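Local coordinates for protein glycoside Hydrolase (Bacteroides uniformis, PDB 5T99) that probably hydrolyses galactosidic linkages of agarose-derived sugars as a family 2 glycoside hydrolase, and binds D-galacto-isofagomine in its pocket, at residues V187-P192 / Y284-G289; V631-Y636 / V690-N695; K477-Q482 / E542-F547; V116-V121 / I135-Y140. One frame throughout, in Å; residues are numbered along the deposited sequence. Where two conformers were deposited one is given.

Contact 1 of 4, residues V187-P192 / Y284-G289; sequences VYVTTP and YFTDFG. With EDO (1,2-ethanediol), chain J.
Val189 lays its CG1 methyl on a face of the Phe288 ring, 4.0 Å from the centroid and shifted toward the rim. With chi1 at 77°, Phe288 CG stands between its own backbone N and carbonyl carbon; this turns the ring so that a face, not its rim, meets Val189 CG1, the two side chains crossing at about a right angle. Two residues back, Val187 CG2 lies 3.6 Å from Tyr284 CD2, reaching that ring obliquely. Thr286 fills in between, its CG2 beside Val189 CG2 and its OG1 against Val187 CB.

This is the core of a beta-sandwich, matching the immunoglobulin-like domain of family 2 hydrolases: 187-191 belongs to one sheet and 284-288 to the other, their axes 8.6 Å apart and 29° from parallel.

Polar links run through small molecules. One water donates to Val187 O and sits 3.0 Å from Tyr284 OH, in the plane of that ring. A second donates to Gly289 O and lies 2.6 Å from Thr191 OG1. An ethanediol, probably from the crystallisation liquor, spans the strands: Gly289 N donates almost straight to its O2 (165°), and its O1 is 2.6 Å from Val189 O. Asn405 hydrogen-bonds Val189 N and Val187 O through its side-chain amide.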
# COMPACT_ATOMS: atom_id res chain seq x y z
N VAL A 187 -12.84 -20.41 -2.38
CA VAL A 187 -14.05 -19.95 -1.69
C VAL A 187 -14.32 -18.48 -2.02
O VAL A 187 -13.42 -17.65 -1.97
CB VAL A 187 -13.96 -20.12 -0.16
CG1 VAL A 187 -15.20 -19.57 0.53
CG2 VAL A 187 -13.75 -21.59 0.20
N TYR A 188 -15.57 -18.18 -2.33
CA TYR A 188 -16.00 -16.85 -2.73
C TYR A 188 -17.19 -16.46 -1.85
O TYR A 188 -18.26 -17.04 -1.97
CB TYR A 188 -16.34 -16.90 -4.24
CG TYR A 188 -16.96 -15.67 -4.85
CD1 TYR A 188 -16.69 -14.37 -4.38
CD2 TYR A 188 -17.80 -15.79 -5.97
CE1 TYR A 188 -17.25 -13.25 -5.00
CE2 TYR A 188 -18.36 -14.68 -6.59
CZ TYR A 188 -18.09 -13.42 -6.10
OH TYR A 188 -18.68 -12.34 -6.73
N VAL A 189 -16.98 -15.49 -0.96
CA VAL A 189 -17.94 -15.07 0.07
C VAL A 189 -18.54 -13.72 -0.30
O VAL A 189 -17.80 -12.75 -0.45
CB VAL A 189 -17.23 -14.93 1.43
CG1 VAL A 189 -18.22 -14.52 2.53
CG2 VAL A 189 -16.49 -16.21 1.80
N THR A 190 -19.87 -13.66 -0.41
CA THR A 190 -20.59 -12.41 -0.69
C THR A 190 -21.68 -12.19 0.36
O THR A 190 -21.97 -13.10 1.15
CB THR A 190 -21.21 -12.42 -2.10
OG1 THR A 190 -22.04 -13.60 -2.29
CG2 THR A 190 -20.09 -12.39 -3.16
N THR A 191 -22.25 -10.99 0.40
CA THR A 191 -23.30 -10.62 1.36
C THR A 191 -24.44 -9.89 0.65
O THR A 191 -24.53 -8.65 0.69
CB THR A 191 -22.76 -9.78 2.53
OG1 THR A 191 -22.12 -8.60 2.04
CG2 THR A 191 -21.79 -10.56 3.36
N PRO A 192 -25.33 -10.64 -0.01
CA PRO A 192 -26.34 -10.01 -0.87
C PRO A 192 -27.46 -9.25 -0.14
O PRO A 192 -28.22 -8.51 -0.79
CB PRO A 192 -26.90 -11.17 -1.70
CG PRO A 192 -26.51 -12.40 -0.97
CD PRO A 192 -25.26 -12.10 -0.22
N TYR A 284 -10.01 -24.94 5.20
CA TYR A 284 -9.68 -23.77 4.38
C TYR A 284 -10.31 -22.53 5.00
O TYR A 284 -11.53 -22.48 5.17
CB TYR A 284 -10.21 -23.98 2.97
CG TYR A 284 -9.79 -22.97 1.93
CD1 TYR A 284 -8.68 -23.20 1.10
CD2 TYR A 284 -10.52 -21.80 1.73
CE1 TYR A 284 -8.31 -22.30 0.11
CE2 TYR A 284 -10.15 -20.89 0.75
CZ TYR A 284 -9.05 -21.14 -0.06
OH TYR A 284 -8.69 -20.24 -1.03
N PHE A 285 -9.48 -21.55 5.31
CA PHE A 285 -9.91 -20.33 5.98
C PHE A 285 -10.04 -19.17 4.99
O PHE A 285 -9.26 -19.06 4.04
CB PHE A 285 -8.93 -19.98 7.09
CG PHE A 285 -8.98 -20.92 8.26
CD1 PHE A 285 -9.90 -20.72 9.30
CD2 PHE A 285 -8.10 -22.00 8.35
CE1 PHE A 285 -9.94 -21.57 10.40
CE2 PHE A 285 -8.13 -22.86 9.44
CZ PHE A 285 -9.06 -22.65 10.47
N THR A 286 -11.05 -18.32 5.21
CA THR A 286 -11.27 -17.09 4.45
C THR A 286 -11.68 -15.97 5.41
O THR A 286 -12.63 -16.12 6.18
CB THR A 286 -12.38 -17.25 3.38
OG1 THR A 286 -12.10 -18.37 2.52
CG2 THR A 286 -12.50 -15.98 2.52
N ASP A 287 -10.98 -14.84 5.36
CA ASP A 287 -11.38 -13.68 6.14
C ASP A 287 -12.37 -12.89 5.31
O ASP A 287 -12.23 -12.82 4.08
CB ASP A 287 -10.17 -12.82 6.50
CG ASP A 287 -9.31 -13.46 7.58
OD1 ASP A 287 -9.86 -14.04 8.54
OD2 ASP A 287 -8.07 -13.37 7.47
N PHE A 288 -13.40 -12.35 5.97
CA PHE A 288 -14.41 -11.56 5.27
C PHE A 288 -15.11 -10.58 6.20
O PHE A 288 -15.04 -10.72 7.42
CB PHE A 288 -15.44 -12.46 4.57
CG PHE A 288 -16.46 -13.08 5.50
CD1 PHE A 288 -17.66 -12.44 5.77
CD2 PHE A 288 -16.21 -14.31 6.10
CE1 PHE A 288 -18.59 -13.01 6.63
CE2 PHE A 288 -17.14 -14.88 6.96
CZ PHE A 288 -18.34 -14.24 7.22
N GLY A 289 -15.77 -9.59 5.60
CA GLY A 289 -16.56 -8.61 6.31
C GLY A 289 -17.97 -8.51 5.76
O GLY A 289 -18.26 -9.01 4.66
C1 EDO J . -17.20 -9.44 0.29
O1 EDO J . -16.88 -10.32 -0.81
C2 EDO J . -17.13 -10.14 1.66
O2 EDO J . -16.10 -9.59 2.51
O HOH W 1 -10.56 -17.90 -1.35
O HOH W 2 -19.71 -7.75 2.72

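Contact 2 of 4, residues V631-Y636 / V690-N695; sequences VYTNCY and VKAYNN
Val631 and Val690 begin the contact with their CA atoms 7.9 Å apart, and the two chains converge from there until Tyr636 CA and Asn694 CA are separated by 4.8 Å. Where they come together, Tyr636 N is 3.2 Å from Tyr693 O, but the angle is too poor for a hydrogen bond. Segment 631-636 leaves its strand through an ST turn, in which Thr633 OG1 accepts from Cys635 N at 3.0 Å and 164°. The same hydroxyl is also bonded to Met612 O, which ties the turn to the chain just ahead of strand 613-616.

At the wide end, Val690 CG2 nestles against both methyls of Val631, the closer being CG2 at 3.7 Å. Val690 CG2 stands anti to the Val690 backbone N, which directs it across. Ala692 CB then touches two side chains, Thr633 OG1 and, at 3.8 Å, Cys635 SG. Cys635 CB rests on Tyr693 O. At the exposed end, Asn695 CB sits over the centre of the Tyr636 ring, 3.7 Å from the centroid in a CH-pi contact, while the Asn695 amide is inclined 60° to the ring. Tyr636 CG extends anti to its N (chi1 170°), which carries the ring out over Asn695.

Strand 626-633 lies between 613-616 and 677-682 in a three-stranded sheet, and 687-693 between 637-642 and 699-706 in a four-stranded one. The two sheets pack together as a beta-sandwich in the DUF4982 region, with Val613 touching Val631, Val690 and Ala692, and residues 634-636 carry the chain from the first sheet to the second.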
# COMPACT_ATOMS: atom_id res chain seq x y z
N VAL A 631 -0.52 29.11 7.89
CA VAL A 631 -1.10 28.27 8.93
C VAL A 631 -2.23 27.46 8.32
O VAL A 631 -3.09 28.00 7.63
CB VAL A 631 -1.62 29.10 10.13
CG1 VAL A 631 -2.49 28.26 11.07
CG2 VAL A 631 -0.45 29.71 10.89
N TYR A 632 -2.20 26.15 8.60
CA TYR A 632 -3.26 25.22 8.20
C TYR A 632 -4.02 24.77 9.45
O TYR A 632 -3.42 24.26 10.39
CB TYR A 632 -2.68 24.02 7.44
CG TYR A 632 -1.75 24.36 6.28
CD1 TYR A 632 -1.97 25.48 5.47
CD2 TYR A 632 -0.67 23.54 5.96
CE1 TYR A 632 -1.13 25.78 4.41
CE2 TYR A 632 0.18 23.83 4.90
CZ TYR A 632 -0.06 24.95 4.13
OH TYR A 632 0.77 25.25 3.08
N THR A 633 -5.33 24.99 9.47
CA THR A 633 -6.16 24.62 10.60
C THR A 633 -7.55 24.24 10.10
O THR A 633 -7.97 24.69 9.04
CB THR A 633 -6.30 25.78 11.62
OG1 THR A 633 -7.06 25.35 12.76
CG2 THR A 633 -7.01 26.97 11.01
N ASN A 634 -8.24 23.41 10.89
CA ASN A 634 -9.66 23.12 10.68
C ASN A 634 -10.56 23.98 11.57
O ASN A 634 -11.78 23.81 11.55
CB ASN A 634 -9.97 21.63 10.84
CG ASN A 634 -9.42 21.03 12.13
OD1 ASN A 634 -8.83 21.74 12.96
ND2 ASN A 634 -9.60 19.72 12.30
N CYS A 635 -9.98 24.90 12.32
CA CYS A 635 -10.75 25.81 13.19
C CYS A 635 -11.23 27.07 12.46
O CYS A 635 -10.73 27.43 11.40
CB CYS A 635 -9.91 26.22 14.40
SG CYS A 635 -9.33 24.82 15.39
N TYR A 636 -12.21 27.73 13.05
CA TYR A 636 -12.82 28.91 12.46
C TYR A 636 -11.80 30.03 12.13
O TYR A 636 -11.91 30.67 11.07
CB TYR A 636 -13.91 29.42 13.40
CG TYR A 636 -14.45 30.77 13.05
CD1 TYR A 636 -15.42 30.92 12.06
CD2 TYR A 636 -14.01 31.92 13.72
CE1 TYR A 636 -15.92 32.17 11.73
CE2 TYR A 636 -14.52 33.16 13.41
CZ TYR A 636 -15.47 33.29 12.41
OH TYR A 636 -15.96 34.54 12.09
N VAL A 690 1.21 30.18 17.20
CA VAL A 690 -0.09 30.26 16.53
C VAL A 690 -1.15 29.68 17.45
O VAL A 690 -0.95 28.63 18.05
CB VAL A 690 -0.12 29.56 15.15
CG1 VAL A 690 0.22 28.07 15.22
CG2 VAL A 690 -1.47 29.76 14.49
N LYS A 691 -2.28 30.38 17.54
CA LYS A 691 -3.40 29.96 18.35
C LYS A 691 -4.62 29.85 17.45
O LYS A 691 -4.97 30.80 16.77
CB LYS A 691 -3.65 30.96 19.46
CG LYS A 691 -2.56 30.97 20.52
CD LYS A 691 -2.89 31.89 21.68
CE LYS A 691 -1.68 32.05 22.59
NZ LYS A 691 -1.96 32.96 23.71
N ALA A 692 -5.27 28.68 17.48
CA ALA A 692 -6.47 28.40 16.70
C ALA A 692 -7.69 28.45 17.60
O ALA A 692 -7.69 27.84 18.68
CB ALA A 692 -6.36 27.04 16.02
N TYR A 693 -8.73 29.16 17.15
CA TYR A 693 -9.96 29.33 17.90
C TYR A 693 -11.19 28.91 17.09
O TYR A 693 -11.19 28.96 15.87
CB TYR A 693 -10.15 30.80 18.29
CG TYR A 693 -8.98 31.46 18.98
CD1 TYR A 693 -8.84 31.40 20.37
CD2 TYR A 693 -8.03 32.18 18.26
CE1 TYR A 693 -7.78 32.02 21.01
CE2 TYR A 693 -6.96 32.80 18.90
CZ TYR A 693 -6.84 32.71 20.28
OH TYR A 693 -5.78 33.32 20.92
N ASN A 694 -12.25 28.52 17.80
CA ASN A 694 -13.56 28.34 17.18
C ASN A 694 -14.23 29.72 17.03
O ASN A 694 -13.62 30.74 17.36
CB ASN A 694 -14.41 27.31 17.95
CG ASN A 694 -14.79 27.75 19.37
OD1 ASN A 694 -14.61 28.90 19.77
ND2 ASN A 694 -15.35 26.81 20.13
N ASN A 695 -15.47 29.74 16.54
CA ASN A 695 -16.21 31.01 16.32
C ASN A 695 -16.76 31.70 17.58
O ASN A 695 -17.30 32.80 17.47
CB ASN A 695 -17.33 30.82 15.29
CG ASN A 695 -18.49 29.95 15.79
OD1 ASN A 695 -18.46 29.40 16.89
ND2 ASN A 695 -19.50 29.81 14.95

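Contact 3 of 4, residues K477-Q482 / E542-F547; sequences KYAEVQ and EMNPRF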
# COMPACT_ATOMS: atom_id res chain seq x y z
N LYS A 477 -12.09 20.58 -15.69
CA LYS A 477 -13.11 19.99 -16.58
C LYS A 477 -14.25 19.24 -15.89
O LYS A 477 -15.08 18.64 -16.59
CB LYS A 477 -12.41 19.09 -17.61
CG LYS A 477 -11.34 19.78 -18.44
CD LYS A 477 -11.92 20.91 -19.28
CE LYS A 477 -10.90 21.43 -20.29
NZ LYS A 477 -11.57 22.38 -21.22
N TYR A 478 -14.34 19.27 -14.56
CA TYR A 478 -15.38 18.51 -13.86
C TYR A 478 -16.78 18.96 -14.24
O TYR A 478 -17.65 18.13 -14.51
CB TYR A 478 -15.22 18.59 -12.33
CG TYR A 478 -14.04 17.84 -11.72
CD1 TYR A 478 -13.19 17.03 -12.48
CD2 TYR A 478 -13.81 17.92 -10.35
CE1 TYR A 478 -12.13 16.35 -11.89
CE2 TYR A 478 -12.77 17.24 -9.75
CZ TYR A 478 -11.93 16.45 -10.52
OH TYR A 478 -10.89 15.79 -9.94
N ALA A 479 -17.00 20.28 -14.28
CA ALA A 479 -18.30 20.81 -14.65
C ALA A 479 -18.68 20.43 -16.08
O ALA A 479 -19.80 19.97 -16.33
CB ALA A 479 -18.33 22.32 -14.46
N GLU A 480 -17.75 20.60 -17.02
CA GLU A 480 -18.02 20.35 -18.44
C GLU A 480 -18.34 18.87 -18.73
O GLU A 480 -19.27 18.59 -19.48
CB GLU A 480 -16.86 20.84 -19.32
CG GLU A 480 -17.02 20.51 -20.80
CD GLU A 480 -15.92 21.08 -21.67
OE1 GLU A 480 -14.99 20.33 -22.03
OE2 GLU A 480 -15.99 22.28 -22.01
N VAL A 481 -17.58 17.94 -18.14
CA VAL A 481 -17.81 16.51 -18.41
C VAL A 481 -19.17 16.05 -17.90
O VAL A 481 -19.76 15.16 -18.50
CB VAL A 481 -16.68 15.61 -17.86
CG1 VAL A 481 -16.78 15.43 -16.34
CG2 VAL A 481 -16.68 14.26 -18.57
N GLN A 482 -19.66 16.66 -16.82
CA GLN A 482 -21.02 16.41 -16.30
C GLN A 482 -22.13 16.96 -17.22
O GLN A 482 -23.21 16.37 -17.30
CB GLN A 482 -21.20 16.97 -14.88
CG GLN A 482 -20.33 16.30 -13.83
CD GLN A 482 -20.41 16.99 -12.47
OE1 GLN A 482 -21.28 16.68 -11.65
NE2 GLN A 482 -19.48 17.92 -12.23
N GLU A 542 -15.65 20.78 -3.99
CA GLU A 542 -16.79 21.48 -3.37
C GLU A 542 -17.81 21.96 -4.39
O GLU A 542 -19.00 21.85 -4.15
CB GLU A 542 -16.34 22.64 -2.48
CG GLU A 542 -15.66 22.17 -1.21
CD GLU A 542 -15.03 23.30 -0.39
OE1 GLU A 542 -15.52 24.46 -0.51
OE2 GLU A 542 -14.07 23.01 0.37
N MET A 543 -17.35 22.47 -5.53
CA MET A 543 -18.27 22.95 -6.58
C MET A 543 -18.93 21.82 -7.39
O MET A 543 -19.88 22.09 -8.13
CB MET A 543 -17.54 23.92 -7.51
CG MET A 543 -17.07 25.21 -6.84
SD MET A 543 -18.28 25.92 -5.72
CE MET A 543 -19.63 26.28 -6.84
N ASN A 544 -18.43 20.59 -7.27
CA ASN A 544 -18.97 19.44 -8.01
C ASN A 544 -19.26 18.26 -7.05
O ASN A 544 -18.53 17.26 -7.04
CB ASN A 544 -17.99 19.04 -9.13
CG ASN A 544 -17.82 20.13 -10.19
OD1 ASN A 544 -18.68 20.31 -11.07
ND2 ASN A 544 -16.71 20.87 -10.12
N PRO A 545 -20.35 18.38 -6.26
CA PRO A 545 -20.72 17.36 -5.25
C PRO A 545 -20.97 15.93 -5.77
O PRO A 545 -20.88 14.98 -4.99
CB PRO A 545 -22.01 17.91 -4.62
CG PRO A 545 -22.53 18.93 -5.58
CD PRO A 545 -21.34 19.48 -6.31
N ARG A 546 -21.29 15.78 -7.05
CA ARG A 546 -21.45 14.45 -7.66
C ARG A 546 -20.15 13.66 -7.69
O ARG A 546 -20.18 12.43 -7.65
CB ARG A 546 -22.06 14.55 -9.07
CG ARG A 546 -23.52 15.06 -9.10
CD ARG A 546 -24.15 15.03 -10.50
NE ARG A 546 -23.95 13.73 -11.15
CZ ARG A 546 -23.63 13.51 -12.43
NH1 ARG A 546 -23.49 14.50 -13.32
NH2 ARG A 546 -23.47 12.26 -12.85
N PHE A 547 -19.02 14.35 -7.80
CA PHE A 547 -17.72 13.68 -7.76
C PHE A 547 -17.55 12.99 -6.40
O PHE A 547 -17.75 13.60 -5.36
CB PHE A 547 -16.55 14.63 -8.09
CG PHE A 547 -16.24 14.71 -9.56
CD1 PHE A 547 -15.02 14.26 -10.06
CD2 PHE A 547 -17.19 15.21 -10.46
CE1 PHE A 547 -14.76 14.31 -11.41
CE2 PHE A 547 -16.92 15.26 -11.83
CZ PHE A 547 -15.70 14.80 -12.30
O HOH W 3 -21.51 17.77 -9.19
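The Tyr478 ring overlaps that of Phe547 face to face, centroids 3.8 Å apart and planes 21° from parallel. The stack is slightly displaced: Phe547 CE1 lies over the centre of the tyrosine ring, whereas Tyr478 CG falls toward the rim of the phenylalanine. Val481 CG1 comes up at the edge of Phe547, near its plane.

Gln482 supplies the polar half. Its chain, extended beyond CG (chi2 173°), carries the amide to Asn544. NE2 turns back to Tyr478 O, 2.9 Å away and nearly straight at 164°, approaching from above the carbonyl plane. The same nitrogen makes a weak, bent bond to Asn544 OD1 at 2.8 Å. At the other end of the amide, OE1 accepts from a water at 2.7 Å, which in turn accepts from Arg546 N. The Gln482 amide is thereby held at both ends, and OE1 also lies 3.4 Å from Arg546 CB. Asn544 opens the type I turn to Phe547, and its ND2, bonded to Phe540 O, lies at the edge of the Tyr478 ring. Arg546 directs its NE to a salt bridge with Asp298.

Helix 478-484 follows barrel strand 468-472; helix 534-543 follows 490-495. The contact therefore joins outer helix 478-484 of the TIM barrel to the turn leading from helix 534-543 into strand 549-552, with Tyr478 OH bonded to Glu537 of the second helix and Met471 and Leu490 of the strands packed beneath Val481 and Phe547.

Contact 4 of 4, residues V116-V121 / I135-Y140; sequences VWINGV and IDITKY
Tyr140 presents one ring face to Val121, whose CG1 lies 4.3 Å from the centroid and 26° off the normal; its own neighbour Lys139 places CB over the opposite face. Ile118 CG2 reaches the ring obliquely, 3.6 Å from Tyr140 CD2. The other flat group is the Asn119 amide: ND2 donates to Tyr140 O at 2.9 Å, with that oxygen in the amide plane. The bond is bent (134°), and the donor stands above the carbonyl plane. Asn119 ND2 also meets Asn147 OD1, while Asn119 OD1 accepts from Val148 N, so both ends of the amide are engaged.

Further back along the strands the contacts are aliphatic. Ile118 CB and CG1 pack on Ile137 CG2 at 4.0 Å, and Val116 CG1 meets Ile135 CD1 at 3.6 Å. Ile135 reaches that far because its chain is extended beyond CG1 (chi2 -177°).

Each segment bends tightly. Ile118 to Val121 is a type I' turn, with Asn119 and Gly120 at its two inner positions, joining strands 114-118 and 121-126 as a hairpin. Asp136 forms an Asx turn, its OD1 taking both Thr138 N and Thr138 OG1.

The domain has the beta-sandwich expected of the family 2 sugar-binding module. Strand 121-126 is the edge of its six-stranded sheet, with 114-118 between it and 146-153; this hairpin faces 133-136, the outermost strand of the four-stranded sheet, which pairs with 102-107.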
# COMPACT_ATOMS: atom_id res chain seq x y z
N VAL A 116 10.32 -21.42 -13.11
CA VAL A 116 10.43 -22.28 -11.92
C VAL A 116 10.64 -23.74 -12.31
O VAL A 116 9.97 -24.25 -13.22
CB VAL A 116 9.20 -22.16 -10.98
CG1 VAL A 116 9.38 -23.00 -9.72
CG2 VAL A 116 8.96 -20.69 -10.61
N TRP A 117 11.56 -24.40 -11.61
CA TRP A 117 11.90 -25.81 -11.80
C TRP A 117 11.79 -26.58 -10.49
O TRP A 117 12.14 -26.05 -9.43
CB TRP A 117 13.33 -25.98 -12.33
CG TRP A 117 13.60 -25.40 -13.69
CD1 TRP A 117 13.56 -26.07 -14.89
CD2 TRP A 117 13.98 -24.06 -13.99
NE1 TRP A 117 13.88 -25.21 -15.91
CE2 TRP A 117 14.16 -23.97 -15.39
CE3 TRP A 117 14.20 -22.92 -13.21
CZ2 TRP A 117 14.53 -22.78 -16.03
CZ3 TRP A 117 14.58 -21.73 -13.84
CH2 TRP A 117 14.74 -21.67 -15.23
N ILE A 118 11.34 -27.83 -10.56
CA ILE A 118 11.41 -28.77 -9.42
C ILE A 118 12.20 -30.01 -9.87
O ILE A 118 11.83 -30.68 -10.85
CB ILE A 118 10.02 -29.11 -8.81
CG1 ILE A 118 10.14 -30.03 -7.59
CG2 ILE A 118 9.09 -29.77 -9.83
CD1 ILE A 118 10.76 -29.37 -6.38
N ASN A 119 13.30 -30.29 -9.17
CA ASN A 119 14.20 -31.39 -9.53
C ASN A 119 14.60 -31.40 -11.02
O ASN A 119 14.62 -32.46 -11.67
CB ASN A 119 13.58 -32.72 -9.09
CG ASN A 119 13.36 -32.79 -7.60
OD1 ASN A 119 14.15 -32.25 -6.83
ND2 ASN A 119 12.28 -33.46 -7.17
N GLY A 120 14.89 -30.21 -11.54
CA GLY A 120 15.24 -30.03 -12.95
C GLY A 120 14.10 -29.88 -13.95
O GLY A 120 14.34 -29.42 -15.06
N VAL A 121 12.86 -30.24 -13.60
CA VAL A 121 11.75 -30.14 -14.55
C VAL A 121 11.08 -28.79 -14.43
O VAL A 121 10.64 -28.41 -13.36
CB VAL A 121 10.70 -31.24 -14.34
CG1 VAL A 121 9.64 -31.17 -15.43
CG2 VAL A 121 11.35 -32.61 -14.30
N ILE A 135 2.59 -23.56 -8.45
CA ILE A 135 3.14 -24.73 -9.16
C ILE A 135 2.70 -26.00 -8.43
O ILE A 135 2.67 -26.03 -7.20
CB ILE A 135 4.68 -24.68 -9.29
CG1 ILE A 135 5.35 -25.05 -7.96
CG2 ILE A 135 5.13 -23.31 -9.78
CD1 ILE A 135 6.86 -24.95 -7.96
N ASP A 136 2.36 -27.03 -9.18
CA ASP A 136 2.03 -28.33 -8.60
C ASP A 136 3.27 -29.22 -8.72
O ASP A 136 3.66 -29.61 -9.82
CB ASP A 136 0.83 -28.95 -9.32
CG ASP A 136 0.25 -30.14 -8.57
OD1 ASP A 136 1.01 -30.86 -7.90
OD2 ASP A 136 -0.97 -30.37 -8.67
N ILE A 137 3.88 -29.54 -7.58
CA ILE A 137 5.07 -30.41 -7.54
C ILE A 137 4.81 -31.89 -7.19
O ILE A 137 5.76 -32.65 -7.02
CB ILE A 137 6.18 -29.83 -6.62
CG1 ILE A 137 5.80 -29.90 -5.14
CG2 ILE A 137 6.50 -28.40 -7.02
CD1 ILE A 137 6.98 -29.75 -4.20
N THR A 138 3.53 -32.28 -7.13
CA THR A 138 3.12 -33.62 -6.72
C THR A 138 3.80 -34.76 -7.50
O THR A 138 4.25 -35.73 -6.90
CB THR A 138 1.60 -33.80 -6.87
OG1 THR A 138 0.93 -32.71 -6.21
CG2 THR A 138 1.11 -35.13 -6.27
N LYS A 139 3.85 -34.64 -8.82
CA LYS A 139 4.38 -35.73 -9.67
C LYS A 139 5.91 -35.89 -9.59
O LYS A 139 6.41 -36.99 -9.81
CB LYS A 139 3.96 -35.54 -11.13
CG LYS A 139 2.47 -35.71 -11.32
CD LYS A 139 2.03 -35.36 -12.73
CE LYS A 139 0.51 -35.45 -12.85
NZ LYS A 139 0.08 -35.60 -14.27
N TYR A 140 6.62 -34.82 -9.25
CA TYR A 140 8.08 -34.81 -9.22
C TYR A 140 8.68 -34.90 -7.81
O TYR A 140 9.90 -35.03 -7.67
CB TYR A 140 8.57 -33.55 -9.91
CG TYR A 140 7.89 -33.32 -11.24
CD1 TYR A 140 8.07 -34.21 -12.31
CD2 TYR A 140 7.03 -32.23 -11.43
CE1 TYR A 140 7.43 -34.01 -13.52
CE2 TYR A 140 6.39 -32.02 -12.64
CZ TYR A 140 6.60 -32.91 -13.68
OH TYR A 140 5.96 -32.71 -14.88

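From the N terminus, contact 4 closes first, a short loop of 13 residues that brings together the two sheets of the sugar-binding domain. Contact 1 follows, closing a longer, mostly strand-built loop of 91 residues in the next beta-sandwich. Contact 3 then joins an outer helix of the TIM barrel to the turn after the next one, across 59 residues, and contact 2 comes last, joining the sheets of the sandwich beyond the barrel. The four loops run strictly in series; none nests or crosses. Contacts 2 and 3 come nearest, about 11 Å between closest atoms, whereas contacts 2 and 4 lie on opposite sides of the chain's centre, their own centres 64 Å apart.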